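Local coordinates for protein ATP-dependent DNA helicase (Mycobacterium smegmatis, PDB 5V9X) that unwinds RNA:DNA hybrids as an ATP-dependent helicase of the Lhr family, moving 3'-to-5' along a single-stranded DNA tracking strand, at residues R38-T43 / L117-T122. Numbering follows the deposited sequence.
Sequences REWFTT and LRTPLT
Trp40 lays one face of its indole against Pro120, near the start of helix 118-130. The touching is done by the six-membered ring. Pro120 CA sits over that face, 3.8 Å from the ring centroid and 28° off the ring normal, which makes a CH-pi contact. It lies toward the rim of the ring and not over its middle. Pro120 CB packs beside it, 3.5 Å from Trp40 CH2. The side chains run alongside each other, and the indole meets the CA and CB of the proline. Trp40 CG is anti to the backbone N (chi1 165°), which carries the ring out from helix 35-44 toward the other helix. Both residues are buried, and Trp40 also touches Leu81 of helix 75-88 and Val127 further along helix 118-130.

The contact belongs to the first RecA-like domain of a superfamily 2 helicase, whose parallel sheet includes strand 64-68, followed by a probable P-loop. It joins the helix that precedes that sheet to helix 118-130, which lies in the chain between strands 100-103 and 140-143. Phe41, next to Trp40, touches the bound AMP-PNP and meets Trp56 edge-to-face.

The packing loosens toward Thr119, which is exposed. Its CG2 is 4.2 Å from Trp40 CZ2. Its carbonyl O stands 3.8 Å from Trp40 NE1, approaching the ring obliquely, and no hydrogen bond joins the two segments. The side chain of Thr119 lies about 4 Å from a bound glycerol and about 7 Å from the nucleotide. Along the solvent side, Thr43 OG1 hydrogen-bonds Trp40 O of its own helix at 2.8 Å and also hydrogen-bonds Arg126 NH2 of helix 118-130. Glu39 OE1 hydrogen-bonds His131 NE2, just past the end of helix 118-130.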
loop_
_atom_site.group_PDB
_atom_site.type_symbol
_atom_site.label_atom_id
_atom_site.label_comp_id
_atom_site.label_asym_id
_atom_site.label_seq_id
_atom_site.Cartn_x
_atom_site.Cartn_y
_atom_site.Cartn_z
ATOM N N ARG A 38 24.791 -27.770 -5.734
ATOM C CA ARG A 38 24.417 -28.119 -7.099
ATOM C C ARG A 38 23.662 -29.441 -7.137
ATOM O O ARG A 38 22.638 -29.559 -7.820
ATOM C CB ARG A 38 25.664 -28.186 -7.984
ATOM C CG ARG A 38 25.368 -28.392 -9.459
ATOM C CD ARG A 38 26.620 -28.755 -10.250
ATOM N NE ARG A 38 27.703 -27.790 -10.067
ATOM C CZ ARG A 38 28.854 -28.064 -9.461
ATOM N NH1 ARG A 38 29.083 -29.279 -8.985
ATOM N NH2 ARG A 38 29.785 -27.126 -9.340
ATOM N N GLU A 39 24.146 -30.445 -6.398
ATOM C CA GLU A 39 23.488 -31.746 -6.416
ATOM C C GLU A 39 22.103 -31.676 -5.788
ATOM O O GLU A 39 21.172 -32.334 -6.264
ATOM C CB GLU A 39 24.340 -32.799 -5.705
ATOM C CG GLU A 39 23.694 -34.185 -5.700
ATOM C CD GLU A 39 24.672 -35.303 -5.396
ATOM O OE1 GLU A 39 24.908 -35.582 -4.202
ATOM O OE2 GLU A 39 25.205 -35.903 -6.355
ATOM N N TRP A 40 21.943 -30.888 -4.723
ATOM C CA TRP A 40 20.627 -30.787 -4.100
ATOM C C TRP A 40 19.617 -30.152 -5.046
ATOM O O TRP A 40 18.536 -30.707 -5.277
ATOM C CB TRP A 40 20.682 -29.987 -2.801
ATOM C CG TRP A 40 19.294 -29.595 -2.410
ATOM C CD1 TRP A 40 18.345 -30.402 -1.858
ATOM C CD2 TRP A 40 18.670 -28.319 -2.608
ATOM N NE1 TRP A 40 17.178 -29.703 -1.671
ATOM C CE2 TRP A 40 17.350 -28.422 -2.126
ATOM C CE3 TRP A 40 19.103 -27.098 -3.134
ATOM C CZ2 TRP A 40 16.459 -27.351 -2.155
ATOM C CZ3 TRP A 40 18.218 -26.035 -3.160
ATOM C CH2 TRP A 40 16.912 -26.167 -2.672
ATOM N N PHE A 41 19.946 -28.975 -5.589
ATOM C CA PHE A 41 19.004 -28.270 -6.452
ATOM C C PHE A 41 18.604 -29.120 -7.651
ATOM O O PHE A 41 17.467 -29.024 -8.127
ATOM C CB PHE A 41 19.602 -26.938 -6.912
ATOM C CG PHE A 41 18.606 -26.020 -7.570
ATOM C CD1 PHE A 41 18.328 -26.126 -8.924
ATOM C CD2 PHE A 41 17.948 -25.051 -6.831
ATOM C CE1 PHE A 41 17.411 -25.289 -9.525
ATOM C CE2 PHE A 41 17.030 -24.206 -7.431
ATOM C CZ PHE A 41 16.761 -24.326 -8.780
ATOM N N THR A 42 19.515 -29.961 -8.143
ATOM C CA THR A 42 19.184 -30.838 -9.260
ATOM C C THR A 42 18.180 -31.909 -8.844
ATOM O O THR A 42 17.274 -32.251 -9.612
ATOM C CB THR A 42 20.458 -31.472 -9.821
ATOM O OG1 THR A 42 21.280 -30.452 -10.399
ATOM C CG2 THR A 42 20.128 -32.503 -10.887
ATOM N N THR A 43 18.316 -32.442 -7.629
ATOM C CA THR A 43 17.378 -33.449 -7.149
ATOM C C THR A 43 16.062 -32.853 -6.669
ATOM O O THR A 43 15.118 -33.608 -6.409
ATOM C CB THR A 43 18.004 -34.270 -6.015
ATOM O OG1 THR A 43 18.263 -33.420 -4.890
ATOM C CG2 THR A 43 19.304 -34.910 -6.471
ATOM N N LEU A 117 12.634 -22.060 4.052
ATOM C CA LEU A 117 14.080 -22.236 3.997
ATOM C C LEU A 117 14.522 -23.578 4.559
ATOM O O LEU A 117 15.696 -23.938 4.414
ATOM C CB LEU A 117 14.786 -21.106 4.747
ATOM C CG LEU A 117 14.825 -19.740 4.066
ATOM C CD1 LEU A 117 15.445 -18.714 4.995
ATOM C CD2 LEU A 117 15.588 -19.810 2.752
ATOM N N ARG A 118 13.616 -24.322 5.196
ATOM C CA ARG A 118 13.982 -25.634 5.713
ATOM C C ARG A 118 14.231 -26.629 4.587
ATOM O O ARG A 118 15.076 -27.518 4.728
ATOM C CB ARG A 118 12.894 -26.141 6.658
ATOM C CG ARG A 118 12.704 -25.270 7.890
ATOM C CD ARG A 118 11.786 -25.931 8.903
ATOM N NE ARG A 118 12.128 -25.557 10.275
ATOM C CZ ARG A 118 11.543 -24.576 10.956
ATOM N NH1 ARG A 118 10.573 -23.860 10.397
ATOM N NH2 ARG A 118 11.925 -24.313 12.197
ATOM N N THR A 119 13.527 -26.489 3.464
ATOM C CA THR A 119 13.741 -27.405 2.345
ATOM C C THR A 119 15.157 -27.330 1.783
ATOM O O THR A 119 15.787 -28.392 1.636
ATOM C CB THR A 119 12.685 -27.157 1.260
ATOM O OG1 THR A 119 11.381 -27.396 1.800
ATOM C CG2 THR A 119 12.913 -28.078 0.069
ATOM N N PRO A 120 15.721 -26.156 1.457
ATOM C CA PRO A 120 17.110 -26.152 0.962
ATOM C C PRO A 120 18.126 -26.556 2.015
ATOM O O PRO A 120 19.027 -27.349 1.713
ATOM C CB PRO A 120 17.313 -24.700 0.490
ATOM C CG PRO A 120 16.321 -23.911 1.243
ATOM C CD PRO A 120 15.127 -24.804 1.384
ATOM N N LEU A 121 18.000 -26.058 3.249
ATOM C CA LEU A 121 18.972 -26.403 4.283
ATOM C C LEU A 121 18.939 -27.896 4.598
ATOM O O LEU A 121 19.992 -28.531 4.725
ATOM C CB LEU A 121 18.718 -25.578 5.544
ATOM C CG LEU A 121 18.797 -24.057 5.382
ATOM C CD1 LEU A 121 18.563 -23.353 6.710
ATOM C CD2 LEU A 121 20.129 -23.634 4.782
ATOM N N THR A 122 17.739 -28.472 4.727
ATOM C CA THR A 122 17.627 -29.917 4.919
ATOM C C THR A 122 18.233 -30.691 3.752
ATOM O O THR A 122 18.819 -31.764 3.955
ATOM C CB THR A 122 16.156 -30.303 5.115
ATOM O OG1 THR A 122 15.741 -29.947 6.439
ATOM C CG2 THR A 122 15.927 -31.797 4.889
#